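Local coordinates for protein kinase (Staphylococcus aureus subsp. aureus Mu50, PDB 3PY9) that is the extracellular region of the membrane Ser/Thr kinase PrkC, whose PASTA domains probably bind muropeptides of the cell wall and so sense them for the kinase, at residues P78-L83 with G113-Q118; K104-Q109 with E137-K142; V221-T226 with Y275-D280; D230-V235 with S252-S257. All blocks are in the same frame, centred on the assembly; numbering follows the deposited sequence.

Interaction 1 (P78-L83 with G113-Q118); sequences PNVIGL and GYIANQ
Gly82 and Leu83 join Ile115 by two backbone hydrogen bonds, which tie the end of a type II turn, Val80 to Leu83, to the start of strand 115-118. Gly82 N gives to Ile115 O at 2.7 Å, in the carbonyl plane. Ile115 N gives to Leu83 O at 3.0 Å, with an N-H...O angle of 166°. Within the turn, Leu83 N returns to Val80 O at 3.1 Å. Gly82 has a positive phi of 92°, as the third residue of a type II turn usually does. Tyr114 meets the turn from one end. Its CD2 comes to 3.1 Å from Gly82 O, which lies at the ring edge, near the ring plane. Ile115 sets its CB over Val80 O at 3.7 Å and its CG1 near Leu83 O at 3.6 Å. Ile115 CG2 is 4.2 Å from Val80 CG2. The buried Gln118 side chain runs back from the strand, and its amide end lies by the backbone of Pro78 and Val80. Gln118 CG lies 3.7 Å from Val80 CG2. Ile81 lays its side chain against that of Gln118. Val80 and Ile115 both touch Ala88 of helix 85-93, so the turn lies where strand and helix meet in this PASTA domain. Ala116 and Asn117 form a classic beta bulge opposite Tyr136. The chemistry is therefore mixed. Main-chain bonds set the position of the turn, and the aliphatic parts of Val80, Ile115 and Gln118 pack beside them. A buried amide end also lies against the turn backbone, its exact bonds undecided.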
loop_
_atom_site.group_PDB
_atom_site.type_symbol
_atom_site.label_atom_id
_atom_site.label_comp_id
_atom_site.label_asym_id
_atom_site.label_seq_id
_atom_site.Cartn_x
_atom_site.Cartn_y
_atom_site.Cartn_z
ATOM N N PRO A 78 -11.601 -10.427 15.205
ATOM C CA PRO A 78 -10.219 -10.015 15.389
ATOM C C PRO A 78 -9.667 -9.299 14.144
ATOM O O PRO A 78 -10.240 -9.417 13.051
ATOM C CB PRO A 78 -9.492 -11.338 15.608
ATOM C CG PRO A 78 -10.306 -12.337 14.847
ATOM C CD PRO A 78 -11.720 -11.884 14.976
ATOM N N ASN A 79 -8.577 -8.553 14.328
ATOM C CA ASN A 79 -7.877 -7.885 13.227
ATOM C C ASN A 79 -6.746 -8.807 12.799
ATOM O O ASN A 79 -5.819 -9.081 13.587
ATOM C CB ASN A 79 -7.339 -6.516 13.674
ATOM C CG ASN A 79 -6.794 -5.684 12.522
ATOM O OD1 ASN A 79 -5.596 -5.663 12.282
ATOM N ND2 ASN A 79 -7.673 -4.992 11.811
ATOM N N VAL A 80 -6.857 -9.326 11.574
ATOM C CA VAL A 80 -5.920 -10.337 11.048
ATOM C C VAL A 80 -5.172 -9.833 9.804
ATOM O O VAL A 80 -4.287 -10.503 9.280
ATOM C CB VAL A 80 -6.610 -11.717 10.768
ATOM C CG1 VAL A 80 -7.342 -12.242 12.012
ATOM C CG2 VAL A 80 -7.590 -11.626 9.603
ATOM N N ILE A 81 -5.553 -8.648 9.342
ATOM C CA ILE A 81 -4.898 -7.972 8.231
ATOM C C ILE A 81 -3.391 -7.852 8.461
ATOM O O ILE A 81 -2.944 -7.358 9.492
ATOM C CB ILE A 81 -5.513 -6.578 8.021
ATOM C CG1 ILE A 81 -6.913 -6.715 7.411
ATOM C CG2 ILE A 81 -4.621 -5.727 7.133
ATOM C CD1 ILE A 81 -7.820 -5.522 7.623
ATOM N N GLY A 82 -2.605 -8.335 7.511
ATOM C CA GLY A 82 -1.153 -8.208 7.618
ATOM C C GLY A 82 -0.431 -9.371 8.272
ATOM O O GLY A 82 0.795 -9.431 8.196
ATOM N N LEU A 83 -1.174 -10.287 8.904
ATOM C CA LEU A 83 -0.612 -11.542 9.442
ATOM C C LEU A 83 -0.482 -12.573 8.335
ATOM O O LEU A 83 -1.241 -12.511 7.362
ATOM C CB LEU A 83 -1.524 -12.135 10.524
ATOM C CG LEU A 83 -2.107 -11.226 11.613
ATOM C CD1 LEU A 83 -3.008 -12.037 12.531
ATOM C CD2 LEU A 83 -0.989 -10.495 12.414
ATOM N N GLY A 113 1.391 -14.286 0.667
ATOM C CA GLY A 113 1.036 -15.195 1.770
ATOM C C GLY A 113 0.409 -14.538 3.000
ATOM O O GLY A 113 0.041 -15.229 3.960
ATOM N N TYR A 114 0.294 -13.206 2.983
ATOM C CA TYR A 114 -0.267 -12.451 4.114
ATOM C C TYR A 114 -1.624 -11.856 3.754
ATOM O O TYR A 114 -1.863 -11.467 2.612
ATOM C CB TYR A 114 0.687 -11.350 4.587
ATOM C CG TYR A 114 1.980 -11.852 5.202
ATOM C CD1 TYR A 114 2.864 -12.638 4.473
ATOM C CD2 TYR A 114 2.318 -11.544 6.516
ATOM C CE1 TYR A 114 4.040 -13.121 5.042
ATOM C CE2 TYR A 114 3.507 -12.014 7.086
ATOM C CZ TYR A 114 4.352 -12.798 6.335
ATOM O OH TYR A 114 5.524 -13.259 6.860
ATOM N N ILE A 115 -2.512 -11.799 4.744
ATOM C CA ILE A 115 -3.874 -11.303 4.571
ATOM C C ILE A 115 -3.941 -9.801 4.252
ATOM O O ILE A 115 -3.493 -8.974 5.041
ATOM C CB ILE A 115 -4.707 -11.628 5.819
ATOM C CG1 ILE A 115 -4.607 -13.114 6.127
ATOM C CG2 ILE A 115 -6.174 -11.200 5.629
ATOM C CD1 ILE A 115 -4.828 -14.013 4.949
ATOM N N ALA A 116 -4.496 -9.472 3.089
ATOM C CA ALA A 116 -4.641 -8.084 2.641
ATOM C C ALA A 116 -5.947 -7.417 3.089
ATOM O O ALA A 116 -6.026 -6.183 3.127
ATOM C CB ALA A 116 -4.521 -8.005 1.126
ATOM N N ASN A 117 -6.965 -8.224 3.409
ATOM C CA ASN A 117 -8.316 -7.722 3.667
ATOM C C ASN A 117 -9.159 -8.789 4.387
ATOM O O ASN A 117 -8.962 -10.008 4.202
ATOM C CB ASN A 117 -8.983 -7.280 2.344
ATOM C CG ASN A 117 -10.308 -6.496 2.541
ATOM O OD1 ASN A 117 -10.306 -5.293 2.831
ATOM N ND2 ASN A 117 -11.439 -7.178 2.348
ATOM N N GLN A 118 -10.070 -8.287 5.222
ATOM C CA GLN A 118 -11.105 -9.039 5.929
ATOM C C GLN A 118 -12.485 -8.644 5.447
ATOM O O GLN A 118 -12.819 -7.448 5.364
ATOM C CB GLN A 118 -11.112 -8.645 7.390
ATOM C CG GLN A 118 -10.251 -9.424 8.265
ATOM C CD GLN A 118 -9.974 -8.657 9.523
ATOM O OE1 GLN A 118 -10.856 -8.472 10.376
ATOM N NE2 GLN A 118 -8.749 -8.183 9.645
#

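Interaction 2 (K104-Q109 with E137-K142); sequences KVYNNQ and ESLGIK
Glu137 pairs with Lys104 in parallel, and its O accepts from Val105 N at 3.1 Å. The two side chains lie side by side and point the same way. Lys104 CE is 3.4 Å from Glu137 OE1. Lys104 NZ stops 4.5 Å from Glu137 OE1, too far for a salt bridge, and the buried OE1 has no polar partner in the model. Ser138 follows, paired with Val105. Its OG accepts from Gly140 N in an ST turn and also bonds Ala110 O. Leu139 N gives to Val105 O at 2.7 Å. Leu139 CD1 sits over the centre of the Tyr106 ring, 4.2 Å from the centroid, as a CH-pi contact. Gly140 O lies at the edge of that ring and accepts from Asn107 N at 3.1 Å, with the donor above the carbonyl plane. Ile141 lays CG1 along Asn108, 3.7 Å from its CA. Lys142 lies over the opposite ring face, with CB 4.1 Å from the centroid and a bend at chi2 (74°) that brings CD near CZ. Tyr106 is thus held between a leucine and a lysine. The two parallel bridges join strands 100-105 and 133-138. Strand 115-118 flanks 133-138 on its other side, and Lys142 leads into strand 143-146.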
loop_
_atom_site.group_PDB
_atom_site.type_symbol
_atom_site.label_atom_id
_atom_site.label_comp_id
_atom_site.label_asym_id
_atom_site.label_seq_id
_atom_site.Cartn_x
_atom_site.Cartn_y
_atom_site.Cartn_z
ATOM N N LYS A 104 -7.360 -15.417 -3.199
ATOM C CA LYS A 104 -6.033 -14.897 -3.482
ATOM C C LYS A 104 -6.115 -13.743 -4.471
ATOM O O LYS A 104 -6.767 -13.850 -5.513
ATOM C CB LYS A 104 -5.119 -16.004 -3.999
ATOM C CG LYS A 104 -4.895 -17.120 -2.980
ATOM C CD LYS A 104 -4.064 -18.263 -3.541
ATOM C CE LYS A 104 -3.443 -19.079 -2.398
ATOM N NZ LYS A 104 -2.642 -20.253 -2.862
ATOM N N VAL A 105 -5.469 -12.633 -4.129
ATOM C CA VAL A 105 -5.480 -11.458 -4.980
ATOM C C VAL A 105 -4.095 -10.856 -4.932
ATOM O O VAL A 105 -3.374 -11.016 -3.958
ATOM C CB VAL A 105 -6.523 -10.375 -4.491
ATOM C CG1 VAL A 105 -7.972 -10.834 -4.722
ATOM C CG2 VAL A 105 -6.305 -10.005 -3.036
ATOM N N TYR A 106 -3.735 -10.139 -5.975
ATOM C CA TYR A 106 -2.545 -9.332 -5.914
ATOM C C TYR A 106 -2.816 -8.135 -5.035
ATOM O O TYR A 106 -3.923 -7.604 -5.003
ATOM C CB TYR A 106 -2.128 -8.892 -7.311
ATOM C CG TYR A 106 -1.746 -10.034 -8.214
ATOM C CD1 TYR A 106 -0.536 -10.681 -8.054
ATOM C CD2 TYR A 106 -2.600 -10.459 -9.233
ATOM C CE1 TYR A 106 -0.162 -11.726 -8.889
ATOM C CE2 TYR A 106 -2.233 -11.514 -10.075
ATOM C CZ TYR A 106 -1.001 -12.126 -9.887
ATOM O OH TYR A 106 -0.610 -13.163 -10.693
ATOM N N ASN A 107 -1.787 -7.703 -4.327
ATOM C CA ASN A 107 -1.947 -6.611 -3.377
ATOM C C ASN A 107 -0.614 -5.906 -3.127
ATOM O O ASN A 107 0.433 -6.545 -3.248
ATOM C CB ASN A 107 -2.523 -7.163 -2.089
ATOM C CG ASN A 107 -2.691 -6.114 -1.042
ATOM O OD1 ASN A 107 -1.941 -6.065 -0.061
ATOM N ND2 ASN A 107 -3.681 -5.262 -1.230
ATOM N N ASN A 108 -0.652 -4.607 -2.790
ATOM C CA ASN A 108 0.590 -3.815 -2.586
ATOM C C ASN A 108 0.888 -3.369 -1.157
ATOM O O ASN A 108 1.873 -2.649 -0.916
ATOM C CB ASN A 108 0.676 -2.609 -3.538
ATOM C CG ASN A 108 -0.397 -1.558 -3.280
ATOM O OD1 ASN A 108 -1.333 -1.773 -2.493
ATOM N ND2 ASN A 108 -0.275 -0.410 -3.966
ATOM N N GLN A 109 0.046 -3.799 -0.229
ATOM C CA GLN A 109 0.194 -3.483 1.187
ATOM C C GLN A 109 0.760 -4.664 1.985
ATOM O O GLN A 109 1.565 -4.453 2.890
ATOM C CB GLN A 109 -1.162 -3.071 1.784
ATOM C CG GLN A 109 -1.902 -2.052 0.953
ATOM C CD GLN A 109 -3.398 -2.099 1.161
ATOM O OE1 GLN A 109 -4.009 -3.176 1.212
ATOM N NE2 GLN A 109 -4.006 -0.925 1.275
ATOM N N GLU A 137 -6.029 -13.137 0.693
ATOM C CA GLU A 137 -4.625 -13.439 0.896
ATOM C C GLU A 137 -3.839 -12.803 -0.224
ATOM O O GLU A 137 -4.185 -12.998 -1.377
ATOM C CB GLU A 137 -4.419 -14.951 0.854
ATOM C CG GLU A 137 -3.013 -15.404 1.149
ATOM C CD GLU A 137 -2.816 -16.877 0.894
ATOM O OE1 GLU A 137 -3.806 -17.574 0.616
ATOM O OE2 GLU A 137 -1.667 -17.348 0.956
ATOM N N SER A 138 -2.773 -12.078 0.112
ATOM C CA SER A 138 -1.946 -11.417 -0.899
ATOM C C SER A 138 -1.134 -12.410 -1.741
ATOM O O SER A 138 -0.542 -13.340 -1.214
ATOM C CB SER A 138 -0.984 -10.420 -0.238
ATOM O OG SER A 138 -0.143 -9.820 -1.222
ATOM N N LEU A 139 -1.097 -12.190 -3.041
ATOM C CA LEU A 139 -0.156 -12.901 -3.900
ATOM C C LEU A 139 1.075 -12.035 -4.156
ATOM O O LEU A 139 1.844 -12.319 -5.064
ATOM C CB LEU A 139 -0.808 -13.279 -5.239
ATOM C CG LEU A 139 -1.939 -14.311 -5.276
ATOM C CD1 LEU A 139 -2.621 -14.308 -6.611
ATOM C CD2 LEU A 139 -1.417 -15.708 -4.950
ATOM N N GLY A 140 1.246 -10.984 -3.350
ATOM C CA GLY A 140 2.241 -9.937 -3.624
ATOM C C GLY A 140 1.789 -9.068 -4.780
ATOM O O GLY A 140 0.675 -9.243 -5.301
ATOM N N ILE A 141 2.642 -8.123 -5.196
ATOM C CA ILE A 141 2.324 -7.280 -6.341
ATOM C C ILE A 141 2.438 -8.088 -7.633
ATOM O O ILE A 141 3.303 -8.954 -7.750
ATOM C CB ILE A 141 3.225 -6.024 -6.406
ATOM C CG1 ILE A 141 2.925 -5.114 -5.201
ATOM C CG2 ILE A 141 2.983 -5.279 -7.696
ATOM C CD1 ILE A 141 3.894 -3.941 -5.007
ATOM N N LYS A 142 1.541 -7.816 -8.580
ATOM C CA LYS A 142 1.605 -8.423 -9.888
ATOM C C LYS A 142 3.002 -8.184 -10.483
ATOM O O LYS A 142 3.498 -7.040 -10.476
ATOM C CB LYS A 142 0.503 -7.837 -10.782
ATOM C CG LYS A 142 0.614 -8.169 -12.271
ATOM C CD LYS A 142 0.223 -9.607 -12.580
ATOM C CE LYS A 142 0.732 -9.995 -13.945
ATOM N NZ LYS A 142 0.132 -11.219 -14.497
#

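Interaction 3 (V221-T226 with Y275-D280); sequences VDVPYT and YIVKVD
Val221 and Val223 pack against Tyr275, Val277 and Val279 in a largely apolar contact between two sheets of the C-terminal domain. No hydrogen bond crosses it. Strand 221-223 and strand 275-279 run nearly parallel, 12° apart, with their axes 9.7 Å from each other. That spacing suits facing sheets, not neighbours within one sheet. Val221 CG1 meets Val277 CG2 tip to tip at 4.0 Å. Val221 CB also lies 3.9 Å from Tyr275 OH, and it approaches the ring obliquely. Such face-to-face packing is that of a beta sandwich, consistent with the E-set clan to which this PASTA-like domain belongs. One sheet pairs strand 217-223 with strand 259-265, and the other holds strands 233-241, 272-279 and 282-290. Val223 divides its two methyls between two partners. Val223 CG1 stands anti to the backbone N (chi1 178°) and meets Val279 CG2 tip to tip at 3.6 Å. Val223 CG2 touches Val277 CG1 at 4.0 Å, with the two side chains set at a slant. Val277 therefore sits between both valines of the facing strand. Ile263 of strand 259-265 touches Val221, Tyr275 and Val277, while Val235 of strand 233-241 touches Val277.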
loop_
_atom_site.group_PDB
_atom_site.type_symbol
_atom_site.label_atom_id
_atom_site.label_comp_id
_atom_site.label_asym_id
_atom_site.label_seq_id
_atom_site.Cartn_x
_atom_site.Cartn_y
_atom_site.Cartn_z
ATOM N N VAL A 221 34.374 34.946 -10.620
ATOM C CA VAL A 221 33.764 35.382 -9.358
ATOM C C VAL A 221 34.786 35.285 -8.215
ATOM O O VAL A 221 35.491 34.277 -8.091
ATOM C CB VAL A 221 32.434 34.585 -9.027
ATOM C CG1 VAL A 221 32.684 33.091 -8.947
ATOM C CG2 VAL A 221 31.800 35.082 -7.748
ATOM N N ASP A 222 34.880 36.346 -7.415
ATOM C CA ASP A 222 35.677 36.332 -6.198
ATOM C C ASP A 222 34.853 35.729 -5.057
ATOM O O ASP A 222 33.853 36.320 -4.622
ATOM C CB ASP A 222 36.082 37.750 -5.791
ATOM C CG ASP A 222 37.160 38.338 -6.662
ATOM O OD1 ASP A 222 38.101 37.611 -7.053
ATOM O OD2 ASP A 222 37.063 39.554 -6.940
ATOM N N VAL A 223 35.283 34.576 -4.559
ATOM C CA VAL A 223 34.609 33.922 -3.426
ATOM C C VAL A 223 35.356 34.272 -2.152
ATOM O O VAL A 223 36.520 33.946 -2.044
ATOM C CB VAL A 223 34.617 32.386 -3.579
ATOM C CG1 VAL A 223 33.945 31.707 -2.370
ATOM C CG2 VAL A 223 33.966 31.982 -4.894
ATOM N N PRO A 224 34.691 34.937 -1.184
ATOM C CA PRO A 224 35.300 35.231 0.105
ATOM C C PRO A 224 35.279 34.021 1.055
ATOM O O PRO A 224 34.341 33.203 1.036
ATOM C CB PRO A 224 34.403 36.337 0.646
ATOM C CG PRO A 224 33.073 35.999 0.125
ATOM C CD PRO A 224 33.319 35.476 -1.259
ATOM N N TYR A 225 36.318 33.916 1.877
ATOM C CA TYR A 225 36.385 32.888 2.889
ATOM C C TYR A 225 35.802 33.459 4.169
ATOM O O TYR A 225 36.169 34.554 4.584
ATOM C CB TYR A 225 37.835 32.461 3.080
ATOM C CG TYR A 225 38.080 31.680 4.339
ATOM C CD1 TYR A 225 37.812 30.327 4.383
ATOM C CD2 TYR A 225 38.561 32.306 5.499
ATOM C CE1 TYR A 225 38.025 29.602 5.517
ATOM C CE2 TYR A 225 38.759 31.576 6.662
ATOM C CZ TYR A 225 38.497 30.215 6.646
ATOM O OH TYR A 225 38.660 29.444 7.758
ATOM N N THR A 226 34.879 32.733 4.797
ATOM C CA THR A 226 34.235 33.252 5.987
ATOM C C THR A 226 34.265 32.224 7.140
ATOM O O THR A 226 33.517 32.329 8.103
ATOM C CB THR A 226 32.781 33.741 5.668
ATOM O OG1 THR A 226 32.052 32.694 5.017
ATOM C CG2 THR A 226 32.788 34.977 4.740
ATOM N N TYR A 275 25.153 30.442 -13.174
ATOM C CA TYR A 275 25.884 29.739 -12.125
ATOM C C TYR A 275 25.424 30.133 -10.732
ATOM O O TYR A 275 25.023 31.286 -10.500
ATOM C CB TYR A 275 27.390 29.941 -12.254
ATOM C CG TYR A 275 27.884 31.345 -11.994
ATOM C CD1 TYR A 275 28.239 32.172 -13.051
ATOM C CD2 TYR A 275 28.024 31.843 -10.684
ATOM C CE1 TYR A 275 28.711 33.462 -12.830
ATOM C CE2 TYR A 275 28.478 33.126 -10.448
ATOM C CZ TYR A 275 28.830 33.931 -11.532
ATOM O OH TYR A 275 29.295 35.213 -11.334
ATOM N N ILE A 276 25.455 29.164 -9.828
ATOM C CA ILE A 276 25.328 29.421 -8.405
ATOM C C ILE A 276 26.600 28.932 -7.757
ATOM O O ILE A 276 27.076 27.850 -8.076
ATOM C CB ILE A 276 24.185 28.618 -7.739
ATOM C CG1 ILE A 276 22.904 28.629 -8.585
ATOM C CG2 ILE A 276 23.969 29.088 -6.317
ATOM C CD1 ILE A 276 22.025 29.805 -8.361
ATOM N N VAL A 277 27.126 29.725 -6.828
ATOM C CA VAL A 277 28.263 29.339 -6.004
ATOM C C VAL A 277 27.809 29.352 -4.549
ATOM O O VAL A 277 27.476 30.412 -4.016
ATOM C CB VAL A 277 29.432 30.337 -6.129
ATOM C CG1 VAL A 277 30.574 29.923 -5.216
ATOM C CG2 VAL A 277 29.918 30.477 -7.579
ATOM N N LYS A 278 27.838 28.184 -3.918
ATOM C CA LYS A 278 27.569 28.024 -2.486
ATOM C C LYS A 278 28.841 27.739 -1.687
ATOM O O LYS A 278 29.789 27.144 -2.216
ATOM C CB LYS A 278 26.580 26.886 -2.260
ATOM C CG LYS A 278 25.269 27.059 -3.004
ATOM C CD LYS A 278 24.285 25.997 -2.573
ATOM C CE LYS A 278 23.000 26.076 -3.350
ATOM N NZ LYS A 278 22.172 24.900 -2.991
ATOM N N VAL A 279 28.853 28.175 -0.421
ATOM C CA VAL A 279 29.989 27.999 0.486
ATOM C C VAL A 279 29.439 27.423 1.784
ATOM O O VAL A 279 28.625 28.065 2.463
ATOM C CB VAL A 279 30.779 29.334 0.741
ATOM C CG1 VAL A 279 31.820 29.140 1.817
ATOM C CG2 VAL A 279 31.447 29.861 -0.562
ATOM N N ASP A 280 29.865 26.207 2.118
ATOM C CA ASP A 280 29.231 25.463 3.222
ATOM C C ASP A 280 27.686 25.488 3.179
ATOM O O ASP A 280 27.032 25.731 4.198
ATOM C CB ASP A 280 29.721 26.001 4.567
ATOM C CG ASP A 280 31.129 25.563 4.890
ATOM O OD1 ASP A 280 31.642 24.602 4.293
ATOM O OD2 ASP A 280 31.730 26.184 5.764
#

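Interaction 4 (D230-V235 with S252-S257); sequences DKSQKV and SFDITS. With EU (europium ion), chain D.
Gln233 and Ile255 bond each other twice through their backbones, as an antiparallel hydrogen-bonded pair. Gln233 N gives to Ile255 O at 2.9 Å, and Ile255 N gives to Gln233 O at 2.8 Å. Val235 and Phe253 form the next such pair. Val235 N reaches Phe253 O at 2.8 Å with an N-H...O angle of 169°, while the return bond is longer. Between them, Lys234 and Asp254 are a non-hydrogen-bonded pair, and Lys234 CG lies 3.7 Å from Asp254 OD1. A water bonds Ser232 OG at 2.9 Å; its further bond to Asp254 OD1 is weak and doubtful. Ser232 CB also rests on Thr256 CG2. On the Val235 and Ile255 face, Phe253 has its CG between the backbone N and the carbonyl carbon (chi1 55°). This turns the ring back beside Val235, whose CB lies over one face, 4.0 Å from the centroid, in a CH-pi contact. Val235 CG1 meets Phe253 CZ at 3.7 Å. Gln233 turns to the same face and its OE1 takes Thr226 N. Before the strand, Asp230 binds a europium ion through both carboxylate oxygens. The strand pair thus has a polar side, where the charges of Lys234 and Asp254 are near but not in contact. Its other side is mostly apolar, with Gln233 held by Thr226 and Val235 also packed on Val277 and Val279.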
loop_
_atom_site.group_PDB
_atom_site.type_symbol
_atom_site.label_atom_id
_atom_site.label_comp_id
_atom_site.label_asym_id
_atom_site.label_seq_id
_atom_site.Cartn_x
_atom_site.Cartn_y
_atom_site.Cartn_z
ATOM N N ASP A 230 40.306 28.579 11.543
ATOM C CA ASP A 230 41.270 28.364 10.444
ATOM C C ASP A 230 40.957 27.081 9.713
ATOM O O ASP A 230 41.851 26.378 9.223
ATOM C CB ASP A 230 42.721 28.385 10.951
ATOM C CG ASP A 230 43.114 29.736 11.505
ATOM O OD1 ASP A 230 42.813 30.748 10.858
ATOM O OD2 ASP A 230 43.716 29.804 12.591
ATOM N N LYS A 231 39.669 26.774 9.661
ATOM C CA LYS A 231 39.205 25.587 8.983
ATOM C C LYS A 231 38.674 25.965 7.596
ATOM O O LYS A 231 38.112 27.039 7.403
ATOM C CB LYS A 231 38.153 24.843 9.821
ATOM C CG LYS A 231 38.679 24.247 11.142
ATOM C CD LYS A 231 39.971 23.418 10.989
ATOM C CE LYS A 231 40.521 22.936 12.344
ATOM N NZ LYS A 231 41.102 24.031 13.200
ATOM N N SER A 232 38.889 25.081 6.637
ATOM C CA SER A 232 38.427 25.292 5.278
ATOM C C SER A 232 36.908 25.281 5.203
ATOM O O SER A 232 36.215 24.746 6.081
ATOM C CB SER A 232 39.014 24.231 4.350
ATOM O OG SER A 232 38.606 22.925 4.713
ATOM N N GLN A 233 36.408 25.917 4.155
ATOM C CA GLN A 233 35.010 25.872 3.777
ATOM C C GLN A 233 34.936 25.213 2.421
ATOM O O GLN A 233 35.835 25.374 1.579
ATOM C CB GLN A 233 34.448 27.274 3.657
ATOM C CG GLN A 233 34.423 28.062 4.928
ATOM C CD GLN A 233 33.904 29.461 4.715
ATOM O OE1 GLN A 233 34.473 30.229 3.961
ATOM N NE2 GLN A 233 32.812 29.794 5.378
ATOM N N LYS A 234 33.849 24.501 2.195
ATOM C CA LYS A 234 33.646 23.816 0.943
ATOM C C LYS A 234 32.828 24.663 -0.033
ATOM O O LYS A 234 31.757 25.175 0.295
ATOM C CB LYS A 234 32.938 22.493 1.190
ATOM C CG LYS A 234 33.157 21.461 0.082
ATOM C CD LYS A 234 32.178 20.271 0.201
ATOM C CE LYS A 234 31.629 20.085 1.618
ATOM N NZ LYS A 234 32.709 19.950 2.640
ATOM N N VAL A 235 33.349 24.796 -1.242
ATOM C CA VAL A 235 32.677 25.556 -2.274
ATOM C C VAL A 235 32.079 24.566 -3.256
ATOM O O VAL A 235 32.727 23.593 -3.632
ATOM C CB VAL A 235 33.641 26.531 -2.982
ATOM C CG1 VAL A 235 32.915 27.376 -4.015
ATOM C CG2 VAL A 235 34.318 27.406 -1.957
ATOM N N SER A 252 33.737 21.532 -7.074
ATOM C CA SER A 252 33.785 21.120 -5.662
ATOM C C SER A 252 35.219 21.197 -5.137
ATOM O O SER A 252 36.089 20.436 -5.571
ATOM C CB SER A 252 33.235 19.701 -5.491
ATOM O OG SER A 252 33.121 19.336 -4.115
ATOM N N PHE A 253 35.464 22.118 -4.206
ATOM C CA PHE A 253 36.809 22.364 -3.691
ATOM C C PHE A 253 36.767 23.105 -2.367
ATOM O O PHE A 253 35.804 23.817 -2.072
ATOM C CB PHE A 253 37.653 23.135 -4.712
ATOM C CG PHE A 253 37.044 24.431 -5.171
ATOM C CD1 PHE A 253 36.081 24.449 -6.187
ATOM C CD2 PHE A 253 37.444 25.637 -4.610
ATOM C CE1 PHE A 253 35.514 25.644 -6.624
ATOM C CE2 PHE A 253 36.876 26.840 -5.041
ATOM C CZ PHE A 253 35.905 26.832 -6.051
ATOM N N ASP A 254 37.822 22.940 -1.574
ATOM C CA ASP A 254 37.962 23.641 -0.304
ATOM C C ASP A 254 38.675 24.969 -0.479
ATOM O O ASP A 254 39.533 25.139 -1.361
ATOM C CB ASP A 254 38.741 22.792 0.697
ATOM C CG ASP A 254 37.970 21.573 1.150
ATOM O OD1 ASP A 254 36.736 21.632 1.115
ATOM O OD2 ASP A 254 38.600 20.579 1.572
ATOM N N ILE A 255 38.329 25.887 0.410
ATOM C CA ILE A 255 38.796 27.257 0.401
ATOM C C ILE A 255 39.294 27.524 1.823
ATOM O O ILE A 255 38.704 27.023 2.786
ATOM C CB ILE A 255 37.592 28.157 -0.020
ATOM C CG1 ILE A 255 37.409 28.119 -1.539
ATOM C CG2 ILE A 255 37.683 29.569 0.464
ATOM C CD1 ILE A 255 38.647 28.272 -2.317
ATOM N N THR A 256 40.418 28.227 1.949
ATOM C CA THR A 256 40.925 28.648 3.246
ATOM C C THR A 256 41.233 30.139 3.224
ATOM O O THR A 256 41.666 30.701 4.215
ATOM C CB THR A 256 42.184 27.834 3.707
ATOM O OG1 THR A 256 43.168 27.826 2.662
ATOM C CG2 THR A 256 41.811 26.384 4.055
ATOM N N SER A 257 41.002 30.769 2.084
ATOM C CA SER A 257 41.199 32.220 1.913
ATOM C C SER A 257 40.383 32.682 0.701
ATOM O O SER A 257 39.828 31.866 -0.030
ATOM C CB SER A 257 42.694 32.579 1.747
ATOM O OG SER A 257 43.200 31.981 0.570
HETATM EU EU EU D . 44.230 32.325 12.257
HETATM O O HOH W 1 36.080 22.192 3.463
#

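Overall arrangement
The four contacts form two pairs, set far apart on an elongated chain. Interactions 1 and 2 have centres about 11 Å apart and share the sheet of one PASTA domain, where strands 115-118 and 133-138 are neighbours. Their segments alternate along the chain, and Tyr114 O and Ser138 N probably bond directly. Interactions 3 and 4 have centres about 10 Å apart in the C-terminal PASTA-like domain. There the chain forms interaction 4 between the two segments of interaction 3, and strands 233-241 and 272-279 are sheet neighbours. Between the pairs the centres are about 52 to 56 Å apart. The domains are therefore built as separate units in series, consistent with an extended extracellular region.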